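Local atomic coordinates of OxsB protein (Bacillus megaterium, PDB entry 5UL3), a protein that catalyses the oxidative ring contraction of dAMP to an oxetane aldehyde in oxetanocin A biosynthesis, using cobalamin, a [4Fe-4S] cluster and S-adenosylmethionine. Residues Gly241-Arg246 / Glu260-Ser265; Ser637-Lys642 / Ile656-Phe661. All coordinates share one frame; numbering follows the deposited sequence.

Interaction 1: Gly241-Arg246 / Glu260-Ser265; sequences GEYTLR and EVNGIS
Thr244, on the first turn of helix 242-252, and Asn262, in the turn leading into strand 264-267, make the tight part of this contact. The threonine hydroxyl OG1 donates to the backbone O of Asn262 at 2.7 Å. It comes from above the carbonyl plane, 44° out of it, so the bond does not follow a lone pair. With OG1 beside the backbone N (chi1 -71°), the methyl CG2 stands anti to that N, where it meets Ile264 CG2 at 3.6 Å; one small side chain thus supplies both a polar and an apolar grip. Asn262 crosses Thr244 at about a right angle and lays its amide against the first side-chain carbon of Tyr243, ND2 to CB 3.7 Å. The looser side lies toward partly exposed Arg246. There a water bridges the segments, accepting from Arg246 NH2 at 3.0 Å and donating to Asn262 OD1 at 3.3 Å, while Arg246 NH1 lies over one face of the Tyr243 ring, toward its rim. Asn262 OD1 also receives the backbone N-H of Glu279, and the Tyr243 hydroxyl is hydrogen-bonded to Glu286 and to the backbone N of Asn282. Val261 to Ile264 form a type II beta turn. Just before Thr244, Gly241 and Glu242 bind cobalamin, so this packing of a helix start against a beta turn lies beside the cofactor in the Rossmann fold that houses B12.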
loop_
_atom_site.group_PDB
_atom_site.type_symbol
_atom_site.label_atom_id
_atom_site.label_comp_id
_atom_site.label_asym_id
_atom_site.label_seq_id
_atom_site.Cartn_x
_atom_site.Cartn_y
_atom_site.Cartn_z
ATOM N N GLY A 241 15.273 -1.460 -4.050
ATOM C CA GLY A 241 16.398 -0.686 -3.556
ATOM C C GLY A 241 17.510 -1.445 -2.853
ATOM O O GLY A 241 18.609 -0.904 -2.697
ATOM N N GLU A 242 17.253 -2.692 -2.442
ATOM C CA GLU A 242 18.185 -3.406 -1.564
ATOM C C GLU A 242 19.557 -3.576 -2.208
ATOM O O GLU A 242 20.585 -3.192 -1.642
ATOM C CB GLU A 242 17.606 -4.773 -1.187
ATOM C CG GLU A 242 16.443 -4.733 -0.197
ATOM C CD GLU A 242 15.056 -4.523 -0.832
ATOM O OE1 GLU A 242 14.945 -4.118 -2.010
ATOM O OE2 GLU A 242 14.057 -4.739 -0.104
ATOM N N TYR A 243 19.598 -4.203 -3.379
ATOM C CA TYR A 243 20.886 -4.438 -4.025
ATOM C C TYR A 243 21.489 -3.157 -4.573
ATOM O O TYR A 243 22.714 -3.042 -4.655
ATOM C CB TYR A 243 20.742 -5.451 -5.158
ATOM C CG TYR A 243 20.350 -6.835 -4.720
ATOM C CD1 TYR A 243 20.399 -7.211 -3.391
ATOM C CD2 TYR A 243 19.932 -7.776 -5.659
ATOM C CE1 TYR A 243 20.032 -8.479 -2.995
ATOM C CE2 TYR A 243 19.563 -9.041 -5.274
ATOM C CZ TYR A 243 19.613 -9.392 -3.948
ATOM O OH TYR A 243 19.255 -10.665 -3.573
ATOM N N THR A 244 20.644 -2.193 -4.948
ATOM C CA THR A 244 21.128 -0.875 -5.330
ATOM C C THR A 244 21.943 -0.255 -4.197
ATOM O O THR A 244 23.067 0.215 -4.409
ATOM C CB THR A 244 19.940 0.015 -5.705
ATOM O OG1 THR A 244 19.379 -0.424 -6.949
ATOM C CG2 THR A 244 20.361 1.486 -5.828
ATOM N N LEU A 245 21.398 -0.267 -2.981
ATOM C CA LEU A 245 22.118 0.341 -1.860
ATOM C C LEU A 245 23.361 -0.467 -1.515
ATOM O O LEU A 245 24.424 0.106 -1.262
ATOM C CB LEU A 245 21.194 0.497 -0.645
ATOM C CG LEU A 245 20.102 1.565 -0.798
ATOM C CD1 LEU A 245 19.123 1.489 0.368
ATOM C CD2 LEU A 245 20.736 2.943 -0.845
ATOM N N ARG A 246 23.257 -1.800 -1.537
ATOM C CA ARG A 246 24.444 -2.641 -1.391
ATOM C C ARG A 246 25.554 -2.204 -2.343
ATOM O O ARG A 246 26.730 -2.111 -1.956
ATOM C CB ARG A 246 24.075 -4.108 -1.661
ATOM C CG ARG A 246 25.263 -5.054 -1.661
ATOM C CD ARG A 246 24.912 -6.348 -2.422
ATOM N NE ARG A 246 24.704 -6.114 -3.846
ATOM C CZ ARG A 246 24.165 -6.994 -4.683
ATOM N NH1 ARG A 246 23.774 -8.182 -4.243
ATOM N NH2 ARG A 246 24.021 -6.688 -5.962
ATOM N N GLU A 260 28.415 -0.537 -12.888
ATOM C CA GLU A 260 28.204 -1.862 -12.321
ATOM C C GLU A 260 27.179 -1.874 -11.190
ATOM O O GLU A 260 26.878 -2.946 -10.661
ATOM C CB GLU A 260 29.536 -2.420 -11.801
ATOM C CG GLU A 260 30.532 -2.774 -12.920
ATOM C CD GLU A 260 31.906 -3.131 -12.386
ATOM O OE1 GLU A 260 32.409 -2.421 -11.493
ATOM O OE2 GLU A 260 32.490 -4.124 -12.860
ATOM N N VAL A 261 26.639 -0.722 -10.814
ATOM C CA VAL A 261 25.738 -0.620 -9.667
ATOM C C VAL A 261 24.356 -1.126 -10.068
ATOM O O VAL A 261 23.752 -0.615 -11.016
ATOM C CB VAL A 261 25.662 0.826 -9.157
ATOM C CG1 VAL A 261 24.522 0.995 -8.125
ATOM C CG2 VAL A 261 27.009 1.260 -8.562
ATOM N N ASN A 262 23.850 -2.108 -9.326
ATOM C CA ASN A 262 22.545 -2.707 -9.596
ATOM C C ASN A 262 21.435 -1.674 -9.735
ATOM O O ASN A 262 21.265 -0.801 -8.880
ATOM C CB ASN A 262 22.187 -3.676 -8.465
ATOM C CG ASN A 262 20.821 -4.317 -8.665
ATOM O OD1 ASN A 262 20.725 -5.395 -9.240
ATOM N ND2 ASN A 262 19.761 -3.651 -8.194
ATOM N N GLY A 263 20.658 -1.800 -10.808
ATOM C CA GLY A 263 19.325 -1.206 -10.851
ATOM C C GLY A 263 19.229 0.297 -10.705
ATOM O O GLY A 263 18.278 0.797 -10.080
ATOM N N ILE A 264 20.165 1.042 -11.294
ATOM C CA ILE A 264 20.083 2.498 -11.268
ATOM C C ILE A 264 20.049 3.055 -12.686
ATOM O O ILE A 264 20.522 2.430 -13.646
ATOM C CB ILE A 264 21.252 3.163 -10.506
ATOM C CG1 ILE A 264 22.574 2.772 -11.160
ATOM C CG2 ILE A 264 21.216 2.824 -9.015
ATOM C CD1 ILE A 264 23.752 3.647 -10.707
ATOM N N SER A 265 19.473 4.245 -12.809
ATOM C CA SER A 265 19.600 5.065 -14.004
ATOM C C SER A 265 20.356 6.337 -13.645
ATOM O O SER A 265 20.183 6.886 -12.552
ATOM C CB SER A 265 18.235 5.402 -14.607
ATOM O OG SER A 265 17.332 5.859 -13.621
HETATM O O HOH W 1 23.135 -7.559 -8.678
#

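Interaction 2: Ser637-Lys642 / Ile656-Phe661; sequences SHFLLK and IILSDF. With EDO (1,2-ethanediol), chain H.
Phe639 turns its CG beside the backbone N, whereas Phe661 sets its own CG anti to N (chi1 175°), and the two rings are thereby brought together between the helices. They meet obliquely, with planes at 33° and centroids 4.7 Å apart; Phe639 CD2 lies over one face of Phe661, toward its rim. Phe639 also touches Ile657 obliquely, CE1 to CG2 3.7 Å. Leu658 reaches over the backbone of the partner helix instead: its CD2 lies 3.9 Å from Phe639 O and its CD1 3.8 Å from Lys642 O. Helices 620-648 and 652-664, consecutive in the C-terminal helix bundle, pack here as a roughly antiparallel pair, the N-to-C directions of the two segments 140° apart and their axes 10.9 Å at closest approach, and Trp693 of helix 683-709 touches both Phe639 and Leu658. Lys642 lends its aliphatic part to the interface, crossing Ile657 at about a right angle with CE 3.8 Å from CD1, while its NZ forms a salt bridge with Glu494. His638 CD2 sits over the centre of the Phe639 ring. The imidazole stacks on Tyr534; its NE2 is hydrogen-bonded to Glu494, and its ND1 to O1 of an ethanediol, probably from the crystallisation liquor, at 2.7 Å.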
loop_
_atom_site.group_PDB
_atom_site.type_symbol
_atom_site.label_atom_id
_atom_site.label_comp_id
_atom_site.label_asym_id
_atom_site.label_seq_id
_atom_site.Cartn_x
_atom_site.Cartn_y
_atom_site.Cartn_z
ATOM N N SER A 637 -25.950 8.644 -5.050
ATOM C CA SER A 637 -24.875 8.747 -6.035
ATOM C C SER A 637 -24.944 7.625 -7.064
ATOM O O SER A 637 -24.663 7.850 -8.247
ATOM C CB SER A 637 -23.513 8.737 -5.335
ATOM O OG SER A 637 -23.371 9.882 -4.503
ATOM N N HIS A 638 -25.287 6.406 -6.638
ATOM C CA HIS A 638 -25.429 5.328 -7.612
ATOM C C HIS A 638 -26.555 5.630 -8.593
ATOM O O HIS A 638 -26.395 5.499 -9.814
ATOM C CB HIS A 638 -25.699 3.989 -6.929
ATOM C CG HIS A 638 -26.068 2.914 -7.904
ATOM N ND1 HIS A 638 -25.121 2.202 -8.609
ATOM C CD2 HIS A 638 -27.273 2.482 -8.348
ATOM C CE1 HIS A 638 -25.729 1.357 -9.428
ATOM N NE2 HIS A 638 -27.035 1.510 -9.291
ATOM N N PHE A 639 -27.714 6.017 -8.078
ATOM C CA PHE A 639 -28.843 6.169 -8.978
ATOM C C PHE A 639 -28.802 7.477 -9.747
ATOM O O PHE A 639 -29.551 7.625 -10.720
ATOM C CB PHE A 639 -30.146 5.995 -8.205
ATOM C CG PHE A 639 -30.420 4.569 -7.850
ATOM C CD1 PHE A 639 -30.735 3.650 -8.842
ATOM C CD2 PHE A 639 -30.315 4.129 -6.545
ATOM C CE1 PHE A 639 -30.965 2.309 -8.529
ATOM C CE2 PHE A 639 -30.531 2.794 -6.227
ATOM C CZ PHE A 639 -30.857 1.883 -7.215
ATOM N N LEU A 640 -27.917 8.401 -9.370
ATOM C CA LEU A 640 -27.624 9.534 -10.237
ATOM C C LEU A 640 -27.204 9.064 -11.622
ATOM O O LEU A 640 -27.738 9.526 -12.638
ATOM C CB LEU A 640 -26.524 10.400 -9.637
ATOM C CG LEU A 640 -25.873 11.334 -10.656
ATOM C CD1 LEU A 640 -26.823 12.515 -11.046
ATOM C CD2 LEU A 640 -24.531 11.844 -10.155
ATOM N N LEU A 641 -26.227 8.152 -11.683
ATOM C CA LEU A 641 -25.765 7.679 -12.983
ATOM C C LEU A 641 -26.858 6.909 -13.716
ATOM O O LEU A 641 -26.997 7.033 -14.940
ATOM C CB LEU A 641 -24.514 6.816 -12.829
ATOM C CG LEU A 641 -23.924 6.367 -14.160
ATOM C CD1 LEU A 641 -23.744 7.573 -15.071
ATOM C CD2 LEU A 641 -22.585 5.664 -13.917
ATOM N N LYS A 642 -27.642 6.106 -12.994
ATOM C CA LYS A 642 -28.746 5.411 -13.644
ATOM C C LYS A 642 -29.743 6.413 -14.216
ATOM O O LYS A 642 -30.260 6.227 -15.324
ATOM C CB LYS A 642 -29.425 4.457 -12.662
ATOM C CG LYS A 642 -30.379 3.479 -13.315
ATOM C CD LYS A 642 -30.941 2.497 -12.302
ATOM C CE LYS A 642 -31.451 1.218 -12.969
ATOM N NZ LYS A 642 -30.390 0.293 -13.523
ATOM N N ILE A 656 -38.782 1.560 -14.127
ATOM C CA ILE A 656 -39.403 1.018 -12.921
ATOM C C ILE A 656 -38.495 1.221 -11.715
ATOM O O ILE A 656 -38.926 1.726 -10.671
ATOM C CB ILE A 656 -39.748 -0.468 -13.122
ATOM C CG1 ILE A 656 -40.844 -0.615 -14.182
ATOM C CG2 ILE A 656 -40.151 -1.106 -11.794
ATOM C CD1 ILE A 656 -41.067 -2.044 -14.645
ATOM N N ILE A 657 -37.221 0.835 -11.846
ATOM C CA ILE A 657 -36.283 0.938 -10.730
ATOM C C ILE A 657 -36.180 2.383 -10.256
ATOM O O ILE A 657 -36.278 2.669 -9.058
ATOM C CB ILE A 657 -34.906 0.376 -11.132
ATOM C CG1 ILE A 657 -35.033 -1.087 -11.550
ATOM C CG2 ILE A 657 -33.916 0.508 -9.971
ATOM C CD1 ILE A 657 -33.764 -1.672 -12.127
ATOM N N LEU A 658 -35.992 3.315 -11.194
ATOM C CA LEU A 658 -35.884 4.718 -10.814
ATOM C C LEU A 658 -37.183 5.223 -10.197
ATOM O O LEU A 658 -37.162 5.977 -9.220
ATOM C CB LEU A 658 -35.490 5.556 -12.029
ATOM C CG LEU A 658 -34.028 5.405 -12.462
ATOM C CD1 LEU A 658 -33.810 5.937 -13.871
ATOM C CD2 LEU A 658 -33.109 6.099 -11.464
ATOM N N SER A 659 -38.326 4.801 -10.743
ATOM C CA SER A 659 -39.606 5.216 -10.177
ATOM C C SER A 659 -39.793 4.656 -8.770
ATOM O O SER A 659 -40.221 5.379 -7.864
ATOM C CB SER A 659 -40.748 4.785 -11.095
ATOM O OG SER A 659 -41.953 5.418 -10.725
ATOM N N ASP A 660 -39.452 3.380 -8.563
ATOM C CA ASP A 660 -39.485 2.802 -7.220
ATOM C C ASP A 660 -38.605 3.588 -6.257
ATOM O O ASP A 660 -39.009 3.881 -5.126
ATOM C CB ASP A 660 -39.035 1.341 -7.262
ATOM C CG ASP A 660 -40.124 0.409 -7.736
ATOM O OD1 ASP A 660 -41.243 0.894 -8.011
ATOM O OD2 ASP A 660 -39.861 -0.809 -7.830
ATOM N N PHE A 661 -37.384 3.921 -6.686
ATOM C CA PHE A 661 -36.459 4.641 -5.818
ATOM C C PHE A 661 -36.999 6.024 -5.472
ATOM O O PHE A 661 -37.011 6.423 -4.301
ATOM C CB PHE A 661 -35.087 4.732 -6.492
ATOM C CG PHE A 661 -34.090 5.556 -5.742
ATOM C CD1 PHE A 661 -33.376 5.018 -4.685
ATOM C CD2 PHE A 661 -33.859 6.877 -6.097
ATOM C CE1 PHE A 661 -32.455 5.783 -3.993
ATOM C CE2 PHE A 661 -32.937 7.645 -5.415
ATOM C CZ PHE A 661 -32.234 7.101 -4.358
HETATM C C1 EDO H . -21.691 3.083 -8.882
HETATM O O1 EDO H . -22.521 2.225 -8.089
HETATM C C2 EDO H . -20.247 2.612 -8.697
HETATM O O2 EDO H . -19.407 3.378 -9.552
#

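Overall arrangement
Interactions 1 and 2 follow one another along the chain and lie on opposite sides of its centre, with centres 54 Å apart and nearest atoms about 40 Å apart. They share no helix, strand or sheet. Interaction 1 joins helix 242-252 to the entry of strand 264-267 in the seven-stranded mixed sheet of the cobalamin-binding region, next to the cofactor. Interaction 2 joins helices 620-648 and 652-664 far from the annotated sites. Between them in sequence comes the radical SAM core, with its cluster cysteines. Each is a local contact between neighbours in the chain, so each region of this multidomain enzyme contains short-range packing of its own, one beside the cofactor and one away from it.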